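PDB 5XA5: alpha-catenin-like protein hmp-1 from Caenorhabditis elegans, which binds beta-catenin and actin filaments at cell junctions and is required for cell migration during body enclosure and for cell shape changes during body elongation. Local coordinates for residues D87-A92 / A135-L140; K147-K152 / E184-T189; P218-S223 / Y242-M247. All coordinates share one frame; numbering follows the deposited sequence.

Contact 1 of 3, residues D87-A92 / A135-L140; sequences DLLHEA and AKFLIL
Phe137 meets Leu89 and Ala92 with the edge of its ring. With CG anti to the backbone N (chi1 178°), the ring leans toward helix 83-112, although the bond to CB does not point straight at it. The corner Phe137 CE1 comes 3.6 Å from the carbonyl oxygen Leu89 O, which lies in the plane of the ring. The ring therefore turns C-H groups, not its pi face, toward that backbone oxygen. The next ring atom, Phe137 CD1, rests 3.8 Å from Ala92 CB, also near the ring plane. The side chain of Leu89 runs across that of Phe137 at about a right angle and brings CD2 to the CE1 corner. The small alanine is consistent with the near approach of the backbones here: the CA atoms of Ala92 and Phe137 are 5.4 Å apart.

One turn further on, Leu140 reaches across with one methyl. Its CG is again anti to the backbone N (chi1 176°). Leu140 CD2 approaches Leu88 O to 3.3 Å, a close van der Waals contact. That oxygen already accepts the helical bond from Ala92 N. Leu140 CD2 also lies 3.7 Å from Leu88 CB and touches Ala92 CB, so it is held between side chains one turn apart. The branch point, Leu140 CG, packs 4.1 Å from Leu89 CD2. Apolar side chains thus make the interface, with two carbonyl oxygens in van der Waals contact.

The segments run antiparallel, at 165°, with axes 9.6 Å apart. They pair the consecutive helices 83-112 and 117-165 as an antiparallel helical hairpin, as in the bundles of the vinculin/alpha-catenin family. Leu89 also touches Ile73 of helix 51-74. Leu89 and Phe137 further pack on apolar side chains of a chain of another protein, consistent with beta-catenin binding. Leu138 and Ala135 meet helix 23-36.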
loop_
_atom_site.group_PDB
_atom_site.type_symbol
_atom_site.label_atom_id
_atom_site.label_comp_id
_atom_site.label_asym_id
_atom_site.label_seq_id
_atom_site.Cartn_x
_atom_site.Cartn_y
_atom_site.Cartn_z
ATOM N N ASP A 87 -12.787 5.371 -4.847
ATOM C CA ASP A 87 -14.119 5.006 -4.362
ATOM C C ASP A 87 -14.083 3.821 -3.399
ATOM O O ASP A 87 -14.797 3.808 -2.399
ATOM C CB ASP A 87 -15.051 4.683 -5.530
ATOM C CG ASP A 87 -15.370 5.897 -6.373
ATOM O OD1 ASP A 87 -14.770 6.965 -6.132
ATOM O OD2 ASP A 87 -16.221 5.782 -7.279
ATOM N N LEU A 88 -13.261 2.825 -3.705
ATOM C CA LEU A 88 -13.121 1.676 -2.820
ATOM C C LEU A 88 -12.534 2.106 -1.484
ATOM O O LEU A 88 -12.962 1.635 -0.429
ATOM C CB LEU A 88 -12.246 0.598 -3.459
ATOM C CG LEU A 88 -12.942 -0.284 -4.495
ATOM C CD1 LEU A 88 -11.915 -0.979 -5.368
ATOM C CD2 LEU A 88 -13.839 -1.297 -3.806
ATOM N N LEU A 89 -11.556 3.006 -1.543
ATOM C CA LEU A 89 -10.884 3.500 -0.343
ATOM C C LEU A 89 -11.857 4.228 0.562
ATOM O O LEU A 89 -11.840 4.040 1.773
ATOM C CB LEU A 89 -9.726 4.428 -0.708
ATOM C CG LEU A 89 -8.442 3.719 -1.134
ATOM C CD1 LEU A 89 -7.502 4.665 -1.866
ATOM C CD2 LEU A 89 -7.765 3.148 0.086
ATOM N N HIS A 90 -12.709 5.060 -0.030
ATOM C CA HIS A 90 -13.691 5.786 0.753
ATOM C C HIS A 90 -14.713 4.822 1.354
ATOM O O HIS A 90 -15.118 4.974 2.506
ATOM C CB HIS A 90 -14.373 6.858 -0.108
ATOM C CG HIS A 90 -13.572 8.118 -0.229
ATOM N ND1 HIS A 90 -13.477 8.837 -1.402
ATOM C CD2 HIS A 90 -12.825 8.786 0.683
ATOM C CE1 HIS A 90 -12.705 9.892 -1.207
ATOM N NE2 HIS A 90 -12.297 9.884 0.049
ATOM N N GLU A 91 -15.100 3.814 0.575
ATOM C CA GLU A 91 -16.017 2.778 1.041
ATOM C C GLU A 91 -15.437 2.016 2.232
ATOM O O GLU A 91 -16.124 1.759 3.220
ATOM C CB GLU A 91 -16.330 1.800 -0.089
ATOM C CG GLU A 91 -17.484 0.856 0.193
ATOM C CD GLU A 91 -17.753 -0.094 -0.959
ATOM O OE1 GLU A 91 -16.912 -0.165 -1.880
ATOM O OE2 GLU A 91 -18.807 -0.766 -0.946
ATOM N N ALA A 92 -14.168 1.647 2.124
ATOM C CA ALA A 92 -13.506 0.897 3.189
ATOM C C ALA A 92 -13.326 1.749 4.433
ATOM O O ALA A 92 -13.433 1.255 5.553
ATOM C CB ALA A 92 -12.159 0.372 2.715
ATOM N N ALA A 135 -8.249 -3.562 9.365
ATOM C CA ALA A 135 -7.341 -4.445 8.632
ATOM C C ALA A 135 -7.676 -4.485 7.139
ATOM O O ALA A 135 -6.771 -4.443 6.299
ATOM C CB ALA A 135 -7.376 -5.849 9.224
ATOM N N LYS A 136 -8.968 -4.555 6.808
ATOM C CA LYS A 136 -9.380 -4.579 5.402
ATOM C C LYS A 136 -9.016 -3.268 4.714
ATOM O O LYS A 136 -8.625 -3.265 3.541
ATOM C CB LYS A 136 -10.883 -4.863 5.275
ATOM C CG LYS A 136 -11.212 -6.344 5.385
ATOM C CD LYS A 136 -12.705 -6.619 5.432
ATOM C CE LYS A 136 -12.959 -8.110 5.600
ATOM N NZ LYS A 136 -14.409 -8.431 5.696
ATOM N N PHE A 137 -9.114 -2.159 5.443
ATOM C CA PHE A 137 -8.724 -0.865 4.890
ATOM C C PHE A 137 -7.235 -0.843 4.558
ATOM O O PHE A 137 -6.837 -0.344 3.511
ATOM C CB PHE A 137 -9.053 0.296 5.844
ATOM C CG PHE A 137 -8.617 1.638 5.310
ATOM C CD1 PHE A 137 -9.419 2.324 4.423
ATOM C CD2 PHE A 137 -7.415 2.215 5.695
ATOM C CE1 PHE A 137 -9.033 3.551 3.914
ATOM C CE2 PHE A 137 -7.027 3.455 5.189
ATOM C CZ PHE A 137 -7.839 4.113 4.294
ATOM N N LEU A 138 -6.414 -1.384 5.448
ATOM C CA LEU A 138 -4.980 -1.384 5.217
ATOM C C LEU A 138 -4.620 -2.255 4.026
ATOM O O LEU A 138 -3.689 -1.932 3.297
ATOM C CB LEU A 138 -4.214 -1.860 6.453
ATOM C CG LEU A 138 -4.369 -0.973 7.691
ATOM C CD1 LEU A 138 -3.610 -1.575 8.844
ATOM C CD2 LEU A 138 -3.851 0.419 7.390
ATOM N N ILE A 139 -5.348 -3.357 3.844
ATOM C CA ILE A 139 -5.059 -4.286 2.749
ATOM C C ILE A 139 -5.388 -3.615 1.426
ATOM O O ILE A 139 -4.626 -3.695 0.454
ATOM C CB ILE A 139 -5.855 -5.596 2.887
ATOM C CG1 ILE A 139 -5.231 -6.480 3.969
ATOM C CG2 ILE A 139 -5.860 -6.370 1.581
ATOM C CD1 ILE A 139 -6.097 -7.661 4.359
ATOM N N LEU A 140 -6.529 -2.940 1.403
ATOM C CA LEU A 140 -6.917 -2.176 0.228
ATOM C C LEU A 140 -5.929 -1.033 -0.018
ATOM O O LEU A 140 -5.549 -0.759 -1.162
ATOM C CB LEU A 140 -8.342 -1.638 0.396
ATOM C CG LEU A 140 -8.803 -0.738 -0.739
ATOM C CD1 LEU A 140 -8.792 -1.525 -2.043
ATOM C CD2 LEU A 140 -10.190 -0.196 -0.431
#

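Contact 2 of 3, residues K147-K152 / E184-T189; sequences KVIVDK and EELDIT
Lys152 and Glu185 form a salt bridge across the two helices. Lys152 NZ lies 2.5 Å from Glu185 OE1, a distance so short that its exact value is doubtful. The ammonium approaches from above the carboxylate, about 52° out of its plane. The two side chains cross at about a right angle. The lysine chain bends at chi2 (66°), and this bend leads its tip round to the glutamate. On the way, Lys152 CE passes 3.6 Å from Glu185 CB, so aliphatic contact accompanies the charge pairing.

The lower part of the lysine does apolar work. Lys152 CG lies 3.7 Å from Leu186 CD1, and the two side chains run alongside each other, pointing opposite ways. The same methyl, Leu186 CD1, reaches Ile149 CG2 at 4.1 Å. It thus bridges two residues about one turn apart on the facing helix.

Further out, Glu155 OE1 forms a second salt bridge with Lys152 NZ, so two carboxylates share the ammonium and would probably stabilise its positive charge.

The segments are antiparallel, at 151°, with axes 10.3 Å apart. They join the consecutive helices 117-165 and 169-196 near the surface, as an antiparallel helical hairpin of the kind that builds vinculin/alpha-catenin bundles. Helix 234-258 packs against both, through Leu258 on Ile149 and Leu254 on Leu186. From helix 200-229, Arg210 pairs with Asp187 and Arg214 with Glu184, tying helix 169-196 to helix 200-229.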
loop_
_atom_site.group_PDB
_atom_site.type_symbol
_atom_site.label_atom_id
_atom_site.label_comp_id
_atom_site.label_asym_id
_atom_site.label_seq_id
_atom_site.Cartn_x
_atom_site.Cartn_y
_atom_site.Cartn_z
ATOM N N LYS A 147 -0.733 0.185 -7.093
ATOM C CA LYS A 147 -1.200 0.779 -8.348
ATOM C C LYS A 147 -0.402 2.024 -8.687
ATOM O O LYS A 147 -0.173 2.334 -9.862
ATOM C CB LYS A 147 -2.689 1.121 -8.274
ATOM C CG LYS A 147 -3.601 -0.057 -8.543
ATOM C CD LYS A 147 -5.044 0.384 -8.727
ATOM C CE LYS A 147 -5.884 -0.749 -9.304
ATOM N NZ LYS A 147 -7.321 -0.383 -9.408
ATOM N N VAL A 148 0.004 2.754 -7.656
ATOM C CA VAL A 148 0.864 3.914 -7.856
ATOM C C VAL A 148 2.216 3.513 -8.452
ATOM O O VAL A 148 2.723 4.187 -9.355
ATOM C CB VAL A 148 1.051 4.681 -6.541
ATOM C CG1 VAL A 148 2.128 5.748 -6.666
ATOM C CG2 VAL A 148 -0.270 5.307 -6.122
ATOM N N ILE A 149 2.793 2.409 -7.985
ATOM C CA ILE A 149 4.046 1.937 -8.545
ATOM C C ILE A 149 3.836 1.523 -9.997
ATOM O O ILE A 149 4.654 1.843 -10.863
ATOM C CB ILE A 149 4.618 0.759 -7.760
ATOM C CG1 ILE A 149 4.764 1.150 -6.297
ATOM C CG2 ILE A 149 5.982 0.385 -8.316
ATOM C CD1 ILE A 149 5.357 0.067 -5.444
ATOM N N VAL A 150 2.739 0.816 -10.254
ATOM C CA VAL A 150 2.444 0.355 -11.619
ATOM C C VAL A 150 2.282 1.547 -12.561
ATOM O O VAL A 150 2.704 1.499 -13.728
ATOM C CB VAL A 150 1.183 -0.550 -11.643
ATOM C CG1 VAL A 150 0.740 -0.828 -13.067
ATOM C CG2 VAL A 150 1.470 -1.862 -10.899
ATOM N N ASP A 151 1.699 2.630 -12.057
ATOM C CA ASP A 151 1.536 3.851 -12.850
ATOM C C ASP A 151 2.906 4.419 -13.244
ATOM O O ASP A 151 3.086 4.924 -14.364
ATOM C CB ASP A 151 0.716 4.880 -12.058
ATOM C CG ASP A 151 0.290 6.066 -12.896
ATOM O OD1 ASP A 151 0.932 7.133 -12.791
ATOM O OD2 ASP A 151 -0.698 5.934 -13.651
ATOM N N LYS A 152 3.877 4.296 -12.339
ATOM C CA LYS A 152 5.243 4.751 -12.614
ATOM C C LYS A 152 5.915 3.875 -13.675
ATOM O O LYS A 152 6.610 4.389 -14.562
ATOM C CB LYS A 152 6.090 4.756 -11.337
ATOM C CG LYS A 152 7.452 5.367 -11.525
ATOM C CD LYS A 152 7.307 6.852 -11.828
ATOM C CE LYS A 152 8.652 7.553 -11.870
ATOM N NZ LYS A 152 8.494 9.019 -11.613
ATOM N N GLU A 184 15.310 6.166 -12.272
ATOM C CA GLU A 184 15.886 6.331 -10.942
ATOM C C GLU A 184 14.811 6.398 -9.850
ATOM O O GLU A 184 14.969 5.772 -8.801
ATOM C CB GLU A 184 16.765 7.583 -10.883
ATOM C CG GLU A 184 18.111 7.443 -11.575
ATOM C CD GLU A 184 19.112 6.600 -10.799
ATOM O OE1 GLU A 184 18.885 6.322 -9.599
ATOM O OE2 GLU A 184 20.145 6.234 -11.398
ATOM N N GLU A 185 13.737 7.143 -10.113
ATOM C CA GLU A 185 12.585 7.243 -9.211
ATOM C C GLU A 185 11.936 5.876 -9.003
ATOM O O GLU A 185 11.640 5.468 -7.877
ATOM C CB GLU A 185 11.551 8.225 -9.773
ATOM C CG GLU A 185 11.562 9.622 -9.194
ATOM C CD GLU A 185 11.070 10.673 -10.184
ATOM O OE1 GLU A 185 10.654 10.301 -11.305
ATOM O OE2 GLU A 185 11.096 11.877 -9.842
ATOM N N LEU A 186 11.707 5.168 -10.103
ATOM C CA LEU A 186 11.076 3.854 -10.041
ATOM C C LEU A 186 11.958 2.885 -9.282
ATOM O O LEU A 186 11.472 2.081 -8.496
ATOM C CB LEU A 186 10.802 3.325 -11.448
ATOM C CG LEU A 186 10.131 1.961 -11.596
ATOM C CD1 LEU A 186 8.719 1.942 -10.991
ATOM C CD2 LEU A 186 10.089 1.518 -13.059
ATOM N N ASP A 187 13.262 2.966 -9.524
ATOM C CA ASP A 187 14.212 2.054 -8.894
ATOM C C ASP A 187 14.137 2.146 -7.373
ATOM O O ASP A 187 14.139 1.124 -6.688
ATOM C CB ASP A 187 15.632 2.363 -9.378
ATOM C CG ASP A 187 16.638 1.332 -8.933
ATOM O OD1 ASP A 187 16.872 0.371 -9.696
ATOM O OD2 ASP A 187 17.191 1.477 -7.823
ATOM N N ILE A 188 14.047 3.365 -6.849
ATOM C CA ILE A 188 13.942 3.562 -5.403
ATOM C C ILE A 188 12.693 2.898 -4.837
ATOM O O ILE A 188 12.769 2.167 -3.850
ATOM C CB ILE A 188 13.911 5.058 -5.030
ATOM C CG1 ILE A 188 15.222 5.731 -5.428
ATOM C CG2 ILE A 188 13.649 5.238 -3.536
ATOM C CD1 ILE A 188 15.149 7.240 -5.468
ATOM N N THR A 189 11.542 3.123 -5.469
ATOM C CA THR A 189 10.282 2.609 -4.947
ATOM C C THR A 189 10.219 1.090 -5.082
ATOM O O THR A 189 9.684 0.392 -4.214
ATOM C CB THR A 189 9.073 3.244 -5.654
ATOM O OG1 THR A 189 8.950 2.702 -6.968
ATOM C CG2 THR A 189 9.248 4.748 -5.746
#

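Contact 3 of 3, residues P218-S223 / Y242-M247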
loop_
_atom_site.group_PDB
_atom_site.type_symbol
_atom_site.label_atom_id
_atom_site.label_comp_id
_atom_site.label_asym_id
_atom_site.label_seq_id
_atom_site.Cartn_x
_atom_site.Cartn_y
_atom_site.Cartn_z
ATOM N N PRO A 218 19.967 1.633 -20.748
ATOM C CA PRO A 218 21.107 2.307 -21.379
ATOM C C PRO A 218 21.416 1.728 -22.752
ATOM O O PRO A 218 21.857 2.463 -23.641
ATOM C CB PRO A 218 22.269 2.053 -20.407
ATOM C CG PRO A 218 21.623 1.747 -19.118
ATOM C CD PRO A 218 20.311 1.102 -19.418
ATOM N N LEU A 219 21.180 0.430 -22.922
ATOM C CA LEU A 219 21.413 -0.195 -24.223
ATOM C C LEU A 219 20.355 0.234 -25.237
ATOM O O LEU A 219 20.632 0.330 -26.434
ATOM C CB LEU A 219 21.423 -1.714 -24.075
ATOM C CG LEU A 219 22.608 -2.268 -23.284
ATOM C CD1 LEU A 219 22.329 -3.704 -22.879
ATOM C CD2 LEU A 219 23.876 -2.215 -24.102
ATOM N N LEU A 220 19.137 0.446 -24.759
ATOM C CA LEU A 220 18.077 0.955 -25.621
ATOM C C LEU A 220 18.421 2.368 -26.085
ATOM O O LEU A 220 18.241 2.692 -27.262
ATOM C CB LEU A 220 16.729 0.931 -24.895
ATOM C CG LEU A 220 15.548 1.317 -25.798
ATOM C CD1 LEU A 220 15.400 0.395 -27.000
ATOM C CD2 LEU A 220 14.258 1.331 -24.970
ATOM N N TYR A 221 18.929 3.191 -25.176
ATOM C CA TYR A 221 19.375 4.539 -25.534
ATOM C C TYR A 221 20.392 4.486 -26.665
ATOM O O TYR A 221 20.233 5.158 -27.667
ATOM C CB TYR A 221 19.968 5.258 -24.318
ATOM C CG TYR A 221 20.732 6.522 -24.635
ATOM C CD1 TYR A 221 20.118 7.582 -25.299
ATOM C CD2 TYR A 221 22.061 6.668 -24.254
ATOM C CE1 TYR A 221 20.817 8.742 -25.583
ATOM C CE2 TYR A 221 22.766 7.821 -24.533
ATOM C CZ TYR A 221 22.134 8.857 -25.210
ATOM O OH TYR A 221 22.810 10.011 -25.485
ATOM N N THR A 222 21.449 3.691 -26.514
ATOM C CA THR A 222 22.508 3.797 -27.493
ATOM C C THR A 222 22.116 3.095 -28.800
ATOM O O THR A 222 22.510 3.541 -29.864
ATOM C CB THR A 222 23.849 3.255 -26.957
ATOM O OG1 THR A 222 23.677 1.949 -26.421
ATOM C CG2 THR A 222 24.357 4.158 -25.845
ATOM N N SER A 223 21.299 2.046 -28.734
ATOM C CA SER A 223 20.843 1.394 -29.958
ATOM C C SER A 223 19.902 2.305 -30.744
ATOM O O SER A 223 19.966 2.355 -31.973
ATOM C CB SER A 223 20.137 0.069 -29.656
ATOM O OG SER A 223 18.868 0.320 -29.076
ATOM N N TYR A 242 15.884 -5.697 -30.715
ATOM C CA TYR A 242 16.164 -6.692 -29.691
ATOM C C TYR A 242 16.174 -6.072 -28.312
ATOM O O TYR A 242 15.580 -6.618 -27.371
ATOM C CB TYR A 242 17.501 -7.375 -29.989
ATOM C CG TYR A 242 17.938 -8.364 -28.942
ATOM C CD1 TYR A 242 17.566 -9.697 -29.032
ATOM C CD2 TYR A 242 18.738 -7.972 -27.875
ATOM C CE1 TYR A 242 17.962 -10.612 -28.081
ATOM C CE2 TYR A 242 19.141 -8.881 -26.921
ATOM C CZ TYR A 242 18.750 -10.197 -27.028
ATOM O OH TYR A 242 19.154 -11.101 -26.075
ATOM N N THR A 243 16.834 -4.927 -28.170
ATOM C CA THR A 243 16.898 -4.247 -26.887
ATOM C C THR A 243 15.523 -3.699 -26.503
ATOM O O THR A 243 15.161 -3.673 -25.337
ATOM C CB THR A 243 17.964 -3.123 -26.901
ATOM O OG1 THR A 243 17.626 -2.126 -27.876
ATOM C CG2 THR A 243 19.318 -3.717 -27.251
ATOM N N ALA A 244 14.748 -3.275 -27.494
ATOM C CA ALA A 244 13.371 -2.858 -27.222
ATOM C C ALA A 244 12.562 -4.018 -26.623
ATOM O O ALA A 244 11.818 -3.825 -25.659
ATOM C CB ALA A 244 12.702 -2.351 -28.477
ATOM N N ASP A 245 12.700 -5.215 -27.200
ATOM C CA ASP A 245 11.983 -6.381 -26.685
ATOM C C ASP A 245 12.393 -6.674 -25.252
ATOM O O ASP A 245 11.547 -6.997 -24.406
ATOM C CB ASP A 245 12.235 -7.622 -27.558
ATOM C CG ASP A 245 11.533 -7.546 -28.897
ATOM O OD1 ASP A 245 10.630 -6.694 -29.042
ATOM O OD2 ASP A 245 11.873 -8.352 -29.797
ATOM N N GLU A 246 13.691 -6.551 -24.976
ATOM C CA GLU A 246 14.207 -6.782 -23.637
ATOM C C GLU A 246 13.636 -5.765 -22.656
ATOM O O GLU A 246 13.313 -6.107 -21.531
ATOM C CB GLU A 246 15.731 -6.704 -23.617
ATOM C CG GLU A 246 16.430 -7.926 -24.177
ATOM C CD GLU A 246 17.936 -7.824 -24.048
ATOM O OE1 GLU A 246 18.476 -6.725 -24.293
ATOM O OE2 GLU A 246 18.577 -8.836 -23.696
ATOM N N MET A 247 13.527 -4.518 -23.104
ATOM C CA MET A 247 12.969 -3.439 -22.294
ATOM C C MET A 247 11.520 -3.735 -21.937
ATOM O O MET A 247 11.106 -3.640 -20.773
ATOM C CB MET A 247 13.072 -2.114 -23.054
ATOM C CG MET A 247 12.554 -0.914 -22.306
ATOM S SD MET A 247 13.850 -0.270 -21.237
ATOM C CE MET A 247 13.025 1.190 -20.578
#
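Leu220 and Thr243 mark the closest approach of the two backbones, with CA atoms 5.5 Å apart. The segments run antiparallel at 151°, and their axes come within 9.0 Å. They form an antiparallel hairpin of consecutive helices, as in other bundles of the vinculin/alpha-catenin family. Helix 200-229 is kinked at Pro218, where the helical hydrogen bonding is interrupted at the proline nitrogen.

Leu220 is the main apolar side chain. Its CG lies anti to the backbone N (chi1 -174°), which carries the fork over to helix 234-258, and chi2 (59°) spreads the two methyls. Leu220 CD1 touches Thr243 OG1 at 3.5 Å and Ala244 CB at 4.1 Å. Leu220 CD2 goes to the next turn and lies 3.9 Å from Met247 CG. The methionine is bent at chi2, so its sulfur also stays beside that methyl, and the two side chains meet at about a right angle. With Leu220 cut back to an alanine, the space between Thr243, Ala244 and Met247 is likely to be left partly unfilled, and Met247 would lose one of its several neighbours.

A polar pair lies next to the leucine. Ser223 OG and Thr243 OG1 are 3.0 Å apart and hydrogen-bonded, though each residue has a second conformer, so the bond may not be constant. The backbone oxygens of Asn239 and Arg240 are alternative acceptors for the one proton of Thr243 OG1. If it goes to either, Ser223 would have to donate in the pair. Leu219 CB makes a looser contact, 4.3 Å from Thr243 CG2.

Behind this interface runs helix 117-165. Its Met163 and Ile164 touch Leu220, Ile164 also touches Ala244, and Ala160 touches Met247. Tyr221 turns to helix 169-196, where its ring stacks with that of Tyr176 and its OH bonds to Asp173.

In the fold
The three contacts come in series along the chain, all within the vinculin family region at the N-terminal part of the protein. Helix 117-165 supplies a segment to contact 1 and, further along, one to contact 2, whose centres are 21 Å apart. It then runs on to the back of contact 3, which lies further out in this elongated all-helical domain. Contacts 2 and 3 have centres 20 Å apart; those of contacts 1 and 3 are 39 Å apart. None touches another. Contact 1 also packs on another protein's chain, consistent with beta-catenin binding there, while contacts 2 and 3 belong to the continuing helical packing.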